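Local coordinates for beta-galactosidase (Trichoderma reesei, PDB 3OG2), which probably hydrolyses terminal non-reducing beta-D-galactose residues in beta-D-galactosides, as a glycoside hydrolase of family 35, at residues A646-T658 with G972-G984. Sequence-based numbering, arbitrary orientation.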
# COMPACT_ATOMS: atom_id res chain seq x y z
N ALA A 646 -0.13 28.87 15.96
CA ALA A 646 1.33 28.94 15.90
C ALA A 646 1.82 27.82 15.02
O ALA A 646 1.43 26.67 15.20
CB ALA A 646 1.95 28.82 17.29
N ILE A 647 2.65 28.14 14.05
CA ILE A 647 3.29 27.14 13.20
C ILE A 647 4.75 27.53 13.03
O ILE A 647 5.05 28.46 12.31
CB ILE A 647 2.60 27.01 11.81
CG1 ILE A 647 1.11 26.67 11.97
CG2 ILE A 647 3.36 26.03 10.91
CD1 ILE A 647 0.33 26.95 10.72
N GLU A 648 5.64 26.86 13.73
CA GLU A 648 7.07 27.06 13.53
C GLU A 648 7.58 25.79 12.86
O GLU A 648 7.32 24.69 13.39
CB GLU A 648 7.73 27.26 14.87
CG GLU A 648 7.07 28.37 15.70
CD GLU A 648 7.97 29.60 15.55
OE1 GLU A 648 8.49 30.10 16.57
OE2 GLU A 648 8.08 29.94 14.35
N ILE A 649 8.27 25.90 11.73
CA ILE A 649 8.89 24.72 11.10
C ILE A 649 10.39 24.84 11.34
O ILE A 649 11.04 25.75 10.79
CB ILE A 649 8.54 24.66 9.60
CG1 ILE A 649 7.02 24.70 9.35
CG2 ILE A 649 9.19 23.47 8.89
CD1 ILE A 649 6.25 23.55 9.97
N PRO A 650 10.97 24.02 12.21
CA PRO A 650 12.38 24.23 12.58
C PRO A 650 13.32 23.64 11.56
O PRO A 650 12.91 22.80 10.76
CB PRO A 650 12.50 23.46 13.91
CG PRO A 650 11.50 22.32 13.72
CD PRO A 650 10.34 22.89 12.95
N HIS A 651 14.55 24.10 11.65
CA HIS A 651 15.65 23.46 10.99
C HIS A 651 15.93 22.18 11.75
O HIS A 651 15.94 22.14 12.98
CB HIS A 651 16.89 24.36 11.05
CG HIS A 651 18.10 23.66 10.50
ND1 HIS A 651 18.26 23.43 9.15
CD2 HIS A 651 19.17 23.08 11.09
CE1 HIS A 651 19.40 22.77 8.94
NE2 HIS A 651 19.99 22.54 10.11
N VAL A 652 16.16 21.11 11.02
CA VAL A 652 16.52 19.89 11.73
C VAL A 652 17.93 19.46 11.31
O VAL A 652 18.26 19.40 10.14
CB VAL A 652 15.45 18.85 11.43
CG1 VAL A 652 16.00 17.43 11.42
CG2 VAL A 652 14.35 19.04 12.49
N GLN A 653 18.68 19.17 12.34
CA GLN A 653 20.00 18.60 12.15
C GLN A 653 19.98 17.16 12.65
O GLN A 653 19.50 16.77 13.73
CB GLN A 653 21.13 19.39 12.82
CG GLN A 653 22.25 19.80 11.88
CD GLN A 653 22.80 18.80 10.89
OE1 GLN A 653 24.01 18.49 10.93
NE2 GLN A 653 22.01 18.27 9.96
N VAL A 654 20.51 16.30 11.80
CA VAL A 654 20.64 14.92 12.28
C VAL A 654 22.12 14.53 12.18
O VAL A 654 22.91 15.17 11.48
CB VAL A 654 19.75 13.93 11.50
CG1 VAL A 654 18.27 14.15 11.79
CG2 VAL A 654 20.13 14.04 10.03
N PRO A 655 22.50 13.51 12.92
CA PRO A 655 23.92 13.14 12.92
C PRO A 655 24.36 12.71 11.51
O PRO A 655 23.56 12.16 10.75
CB PRO A 655 23.98 11.94 13.86
CG PRO A 655 22.72 11.95 14.62
CD PRO A 655 21.69 12.63 13.79
N GLU A 656 25.62 12.99 11.23
CA GLU A 656 26.36 12.48 10.09
C GLU A 656 26.73 11.00 10.26
O GLU A 656 27.49 10.65 11.15
CB GLU A 656 27.66 13.29 9.90
CG GLU A 656 27.39 14.76 9.62
CD GLU A 656 28.67 15.55 9.44
OE1 GLU A 656 28.95 16.45 10.28
OE2 GLU A 656 29.35 15.22 8.44
N LEU A 657 26.22 10.12 9.41
CA LEU A 657 26.53 8.69 9.56
C LEU A 657 28.01 8.41 9.36
O LEU A 657 28.57 7.46 9.91
CB LEU A 657 25.70 7.88 8.55
CG LEU A 657 24.17 8.01 8.72
CD1 LEU A 657 23.50 7.04 7.76
CD2 LEU A 657 23.74 7.72 10.13
N THR A 658 28.67 9.19 8.56
CA THR A 658 30.08 8.86 8.32
C THR A 658 30.93 9.15 9.55
O THR A 658 32.05 8.61 9.66
CB THR A 658 30.66 9.64 7.14
OG1 THR A 658 30.72 11.03 7.48
CG2 THR A 658 29.71 9.50 5.95
N GLY A 972 28.92 6.52 -0.27
CA GLY A 972 28.42 7.57 0.63
C GLY A 972 27.16 6.99 1.26
O GLY A 972 26.46 6.18 0.63
N LEU A 973 26.92 7.38 2.51
CA LEU A 973 25.77 6.87 3.24
C LEU A 973 25.34 8.00 4.18
O LEU A 973 26.17 8.48 4.96
CB LEU A 973 26.15 5.61 4.00
CG LEU A 973 25.02 4.98 4.82
CD1 LEU A 973 23.92 4.49 3.88
CD2 LEU A 973 25.60 3.87 5.67
N ALA A 974 24.10 8.47 4.08
CA ALA A 974 23.69 9.62 4.83
C ALA A 974 22.28 9.41 5.35
O ALA A 974 21.48 8.71 4.74
CB ALA A 974 23.78 10.85 3.94
N LEU A 975 21.98 10.03 6.46
CA LEU A 975 20.63 10.11 6.98
C LEU A 975 19.99 11.33 6.38
O LEU A 975 20.59 12.41 6.50
CB LEU A 975 20.81 10.10 8.49
CG LEU A 975 19.62 9.99 9.37
CD1 LEU A 975 18.98 8.62 9.14
CD2 LEU A 975 20.00 10.22 10.82
N LYS A 976 18.84 11.22 5.79
CA LYS A 976 18.10 12.34 5.22
C LYS A 976 16.79 12.55 5.97
O LYS A 976 16.10 11.59 6.36
CB LYS A 976 17.83 12.13 3.71
CG LYS A 976 19.19 12.04 3.03
CD LYS A 976 19.98 13.34 3.10
CE LYS A 976 21.11 13.35 2.09
NZ LYS A 976 21.58 14.72 1.74
N SER A 977 16.42 13.81 6.14
CA SER A 977 15.15 14.15 6.77
C SER A 977 14.27 14.90 5.74
O SER A 977 14.79 15.63 4.89
CB SER A 977 15.30 14.98 8.03
OG SER A 977 15.96 16.21 7.69
N LYS A 978 12.96 14.72 5.86
CA LYS A 978 12.03 15.54 5.10
C LYS A 978 11.67 16.73 5.97
O LYS A 978 11.98 16.76 7.17
CB LYS A 978 10.84 14.72 4.69
CG LYS A 978 11.19 13.45 3.93
CD LYS A 978 11.83 13.71 2.58
CE LYS A 978 12.44 12.41 2.02
NZ LYS A 978 12.99 12.66 0.66
N SER A 979 11.02 17.71 5.37
CA SER A 979 10.65 18.92 6.12
C SER A 979 9.77 18.57 7.31
O SER A 979 8.78 17.81 7.15
CB SER A 979 9.94 19.86 5.12
OG SER A 979 9.65 21.12 5.75
N PRO A 980 10.07 19.10 8.49
CA PRO A 980 9.28 18.70 9.66
C PRO A 980 7.82 19.12 9.56
O PRO A 980 7.53 20.24 9.12
CB PRO A 980 9.93 19.46 10.84
CG PRO A 980 10.91 20.39 10.25
CD PRO A 980 11.14 20.04 8.83
N ILE A 981 6.93 18.25 9.99
CA ILE A 981 5.50 18.58 9.99
C ILE A 981 5.03 18.76 11.42
O ILE A 981 5.13 17.84 12.21
CB ILE A 981 4.71 17.42 9.31
CG1 ILE A 981 5.23 17.27 7.87
CG2 ILE A 981 3.22 17.65 9.44
CD1 ILE A 981 5.15 15.83 7.41
N LEU A 982 4.51 19.94 11.72
CA LEU A 982 3.95 20.15 13.06
C LEU A 982 2.71 19.31 13.18
O LEU A 982 1.83 19.42 12.31
CB LEU A 982 3.65 21.65 13.20
CG LEU A 982 3.15 22.08 14.58
CD1 LEU A 982 4.22 21.91 15.64
CD2 LEU A 982 2.67 23.52 14.52
N THR A 983 2.65 18.44 14.21
CA THR A 983 1.69 17.35 14.15
C THR A 983 0.77 17.27 15.36
O THR A 983 1.18 17.52 16.51
CB THR A 983 2.44 15.99 13.96
OG1 THR A 983 1.46 14.98 13.73
CG2 THR A 983 3.18 15.55 15.22
N GLY A 984 -0.48 16.86 15.08
CA GLY A 984 -1.52 16.62 16.07
C GLY A 984 -1.81 15.12 16.16
O GLY A 984 -2.84 14.77 16.71
O HOH W 1 24.07 11.51 7.77
O HOH W 2 26.98 10.82 6.44
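L657 lies against L975 at one end of this contact, and I649 and P650 close on P980 toward the other. The extended 646-658 linker, between strands 641-643 and 663-666, runs antiparallel to 972-984 without pairing into its sheet. L975, P980 and L657 bury the most surface. The L657 side chain crosses that of L975 at about a right angle, with L657 CG 4.0 Å from L975 CB. L657 CD1 rests on the strand backbone, 3.6 Å from A974 C. L975 has CG anti to the backbone N (chi1 -172°), which turns CG toward V654; L975 CD2 is 3.8 Å from V654 CB. P980 meets the linker through CG and CD. P980 CG lies 3.2 Å from P650 O. The CG2 methyl of I649 sits 3.6 Å from P980 O. Beyond this, L982 CD2 reaches A646 O.

Near L657 the backbones are joined through water. One water accepts from the L657 and L975 amides and donates to P655 O. A second takes the T658 amide and donates to L973 O. Strand 900-908 pairs with 973-977 and adds F906 beside L657 and Y900 beside P650 and L982. A hydrogen bond between E648 O and Y900 OH further ties the linker to that strand. Between the two segments themselves, apolar packing and two bridging waters do the work, with direct backbone pairing absent.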